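PDB 7KOE: electron transfer flavoprotein, beta subunit from Thermotoga maritima, which binds flavin-adenine dinucleotide and, as is general for its family, probably passes electrons between redox partners. Local coordinates for residues 50-60 against 83-91. Numbering follows the deposited sequence.
Sequences ERALELASQLK and DAIAFGLDE
Leu-53 meets the Phe-87 ring and two aliphatic side chains of 83-91. Leu-53 CB sits over the centre of one face of the Phe-87 ring, 3.8 Å from the centroid and 11° off the normal, a CH-pi contact. Its CG lies beside the backbone N (chi1 -68°), which turns the two methyls toward 83-91. Leu-53 CD1 lies 3.7 Å from Phe-87 CE2. Leu-53 CD2 touches both Ala-84 CB and Leu-89 CD2, at 3.7 Å from each. The ring continues along the helix to Glu-54, where Phe-87 CE1 is 4.0 Å from Glu-54 CB. With an alanine here instead of Phe-87, Leu-53 CB would probably lose its aromatic cover and a gap would open beside Glu-54. Gly-88 ends the helical backbone with positive phi (108°), a conformation that glycine takes readily. Lys-60 NZ makes a weak hydrogen bond to Gly-88 O (3.4 Å) and a long salt bridge to Asp-90 OD1 (3.8 Å). The carboxylate of Glu-54 pairs with Arg-203. This contact joins helix 47-63 to the turn linking helix 78-85 to strand 91-95 in the nucleotide-binding alpha/beta domain. The side chain of Leu-53, about 8 Å from the bound FAD, also rests on Val-16 and Ile-18 of strand 13-22.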
loop_
_atom_site.group_PDB
_atom_site.type_symbol
_atom_site.label_atom_id
_atom_site.label_comp_id
_atom_site.label_asym_id
_atom_site.label_seq_id
_atom_site.Cartn_x
_atom_site.Cartn_y
_atom_site.Cartn_z
ATOM N N GLU A 50 -30.852 15.492 29.723
ATOM C CA GLU A 50 -31.918 16.313 29.164
ATOM C C GLU A 50 -33.126 16.346 30.085
ATOM O O GLU A 50 -33.863 17.336 30.105
ATOM C CB GLU A 50 -32.311 15.800 27.782
ATOM C CG GLU A 50 -31.297 16.101 26.700
ATOM C CD GLU A 50 -31.501 15.260 25.455
ATOM O OE1 GLU A 50 -32.631 14.771 25.242
ATOM O OE2 GLU A 50 -30.532 15.082 24.688
ATOM N N ARG A 51 -33.338 15.282 30.861
ATOM C CA ARG A 51 -34.377 15.304 31.882
ATOM C C ARG A 51 -33.962 16.159 33.066
ATOM O O ARG A 51 -34.817 16.742 33.739
ATOM C CB ARG A 51 -34.697 13.886 32.342
ATOM C CG ARG A 51 -34.664 12.850 31.239
ATOM C CD ARG A 51 -35.779 13.076 30.253
ATOM N NE ARG A 51 -36.130 11.874 29.509
ATOM C CZ ARG A 51 -35.506 11.465 28.411
ATOM N NH1 ARG A 51 -34.488 12.156 27.925
ATOM N NH2 ARG A 51 -35.899 10.359 27.801
ATOM N N ALA A 52 -32.660 16.241 33.337
ATOM C CA ALA A 52 -32.175 17.109 34.401
ATOM C C ALA A 52 -32.265 18.572 33.998
ATOM O O ALA A 52 -32.547 19.434 34.835
ATOM C CB ALA A 52 -30.740 16.743 34.764
ATOM N N LEU A 53 -32.021 18.871 32.720
ATOM C CA LEU A 53 -32.130 20.245 32.245
ATOM C C LEU A 53 -33.578 20.690 32.150
ATOM O O LEU A 53 -33.876 21.868 32.366
ATOM C CB LEU A 53 -31.458 20.390 30.885
ATOM C CG LEU A 53 -29.945 20.242 30.847
ATOM C CD1 LEU A 53 -29.481 20.023 29.431
ATOM C CD2 LEU A 53 -29.302 21.454 31.433
ATOM N N GLU A 54 -34.485 19.774 31.816
ATOM C CA GLU A 54 -35.894 20.133 31.728
ATOM C C GLU A 54 -36.487 20.351 33.112
ATOM O O GLU A 54 -37.319 21.246 33.301
ATOM C CB GLU A 54 -36.650 19.055 30.947
ATOM C CG GLU A 54 -38.152 18.976 31.174
ATOM C CD GLU A 54 -38.902 20.206 30.708
ATOM O OE1 GLU A 54 -38.427 20.888 29.779
ATOM O OE2 GLU A 54 -39.980 20.490 31.269
ATOM N N LEU A 55 -36.039 19.569 34.100
ATOM C CA LEU A 55 -36.439 19.808 35.484
ATOM C C LEU A 55 -35.899 21.137 35.990
ATOM O O LEU A 55 -36.582 21.852 36.732
ATOM C CB LEU A 55 -35.952 18.667 36.373
ATOM C CG LEU A 55 -36.160 18.822 37.879
ATOM C CD1 LEU A 55 -37.633 18.754 38.218
ATOM C CD2 LEU A 55 -35.383 17.773 38.638
ATOM N N ALA A 56 -34.685 21.491 35.577
ATOM C CA ALA A 56 -34.099 22.763 35.978
ATOM C C ALA A 56 -34.820 23.938 35.335
ATOM O O ALA A 56 -34.949 25.003 35.948
ATOM C CB ALA A 56 -32.627 22.784 35.608
ATOM N N SER A 57 -35.292 23.768 34.101
ATOM C CA SER A 57 -36.084 24.816 33.475
ATOM C C SER A 57 -37.474 24.895 34.083
ATOM O O SER A 57 -38.085 25.967 34.087
ATOM C CB SER A 57 -36.175 24.580 31.973
ATOM O OG SER A 57 -36.865 23.377 31.700
ATOM N N GLN A 58 -37.990 23.774 34.594
ATOM C CA GLN A 58 -39.232 23.817 35.355
ATOM C C GLN A 58 -39.030 24.496 36.698
ATOM O O GLN A 58 -39.911 25.224 37.163
ATOM C CB GLN A 58 -39.775 22.407 35.560
ATOM C CG GLN A 58 -40.417 21.802 34.338
ATOM C CD GLN A 58 -40.609 20.314 34.480
ATOM O OE1 GLN A 58 -40.277 19.734 35.510
ATOM N NE2 GLN A 58 -41.145 19.684 33.445
ATOM N N LEU A 59 -37.876 24.281 37.326
ATOM C CA LEU A 59 -37.534 24.951 38.572
ATOM C C LEU A 59 -37.245 26.429 38.382
ATOM O O LEU A 59 -37.261 27.176 39.364
ATOM C CB LEU A 59 -36.316 24.282 39.203
ATOM C CG LEU A 59 -36.532 23.321 40.364
ATOM C CD1 LEU A 59 -37.405 22.156 39.955
ATOM C CD2 LEU A 59 -35.187 22.831 40.831
ATOM N N LYS A 60 -36.968 26.861 37.157
ATOM C CA LYS A 60 -36.698 28.260 36.869
ATOM C C LYS A 60 -37.963 29.052 36.583
ATOM O O LYS A 60 -38.024 30.245 36.899
ATOM C CB LYS A 60 -35.740 28.365 35.682
ATOM C CG LYS A 60 -35.074 29.704 35.545
ATOM C CD LYS A 60 -33.918 29.640 34.587
ATOM C CE LYS A 60 -33.427 31.027 34.276
ATOM N NZ LYS A 60 -34.490 31.858 33.658
ATOM N N ASP A 83 -26.501 23.866 23.907
ATOM C CA ASP A 83 -27.795 23.200 23.831
ATOM C C ASP A 83 -28.516 23.154 25.171
ATOM O O ASP A 83 -29.715 22.871 25.198
ATOM C CB ASP A 83 -27.629 21.783 23.294
ATOM C CG ASP A 83 -27.321 21.755 21.817
ATOM O OD1 ASP A 83 -27.797 22.652 21.093
ATOM O OD2 ASP A 83 -26.603 20.833 21.378
ATOM N N ALA A 84 -27.817 23.413 26.274
ATOM C CA ALA A 84 -28.452 23.494 27.579
ATOM C C ALA A 84 -29.051 24.866 27.836
ATOM O O ALA A 84 -29.994 24.986 28.621
ATOM C CB ALA A 84 -27.440 23.154 28.666
ATOM N N ILE A 85 -28.519 25.909 27.194
ATOM C CA ILE A 85 -29.085 27.245 27.323
ATOM C C ILE A 85 -30.381 27.359 26.528
ATOM O O ILE A 85 -31.226 28.211 26.830
ATOM C CB ILE A 85 -28.019 28.277 26.902
ATOM C CG1 ILE A 85 -26.737 28.039 27.686
ATOM C CG2 ILE A 85 -28.440 29.701 27.192
ATOM C CD1 ILE A 85 -26.912 28.156 29.181
ATOM N N ALA A 86 -30.591 26.472 25.551
ATOM C CA ALA A 86 -31.845 26.432 24.808
ATOM C C ALA A 86 -33.031 26.037 25.677
ATOM O O ALA A 86 -34.170 26.343 25.321
ATOM C CB ALA A 86 -31.725 25.466 23.633
ATOM N N PHE A 87 -32.790 25.382 26.814
ATOM C CA PHE A 87 -33.846 25.075 27.766
ATOM C C PHE A 87 -34.342 26.301 28.518
ATOM O O PHE A 87 -35.388 26.222 29.167
ATOM C CB PHE A 87 -33.356 24.037 28.768
ATOM C CG PHE A 87 -33.386 22.638 28.252
ATOM C CD1 PHE A 87 -34.516 21.861 28.401
ATOM C CD2 PHE A 87 -32.284 22.099 27.622
ATOM C CE1 PHE A 87 -34.545 20.568 27.929
ATOM C CE2 PHE A 87 -32.308 20.808 27.148
ATOM C CZ PHE A 87 -33.441 20.043 27.303
ATOM N N GLY A 88 -33.633 27.413 28.453
ATOM C CA GLY A 88 -33.996 28.607 29.170
ATOM C C GLY A 88 -33.111 28.928 30.343
ATOM O O GLY A 88 -33.494 29.760 31.171
ATOM N N LEU A 89 -31.943 28.311 30.435
ATOM C CA LEU A 89 -31.085 28.419 31.599
ATOM C C LEU A 89 -30.328 29.742 31.580
ATOM O O LEU A 89 -30.236 30.417 30.553
ATOM C CB LEU A 89 -30.107 27.250 31.635
ATOM C CG LEU A 89 -30.507 25.989 32.399
ATOM C CD1 LEU A 89 -31.764 25.320 31.884
ATOM C CD2 LEU A 89 -29.361 25.027 32.353
ATOM N N ASP A 90 -29.783 30.114 32.738
ATOM C CA ASP A 90 -29.090 31.394 32.830
ATOM C C ASP A 90 -27.694 31.329 32.231
ATOM O O ASP A 90 -27.401 32.007 31.242
ATOM C CB ASP A 90 -29.019 31.866 34.283
ATOM C CG ASP A 90 -30.287 32.549 34.731
ATOM O OD1 ASP A 90 -30.957 33.169 33.879
ATOM O OD2 ASP A 90 -30.615 32.480 35.931
ATOM N N GLU A 91 -26.815 30.524 32.812
ATOM C CA GLU A 91 -25.417 30.550 32.429
ATOM C C GLU A 91 -24.907 29.144 32.169
ATOM O O GLU A 91 -25.419 28.164 32.706
ATOM C CB GLU A 91 -24.549 31.218 33.499
ATOM C CG GLU A 91 -24.821 32.695 33.695
ATOM C CD GLU A 91 -24.385 33.529 32.513
ATOM O OE1 GLU A 91 -23.298 33.256 31.961
ATOM O OE2 GLU A 91 -25.127 34.459 32.135
#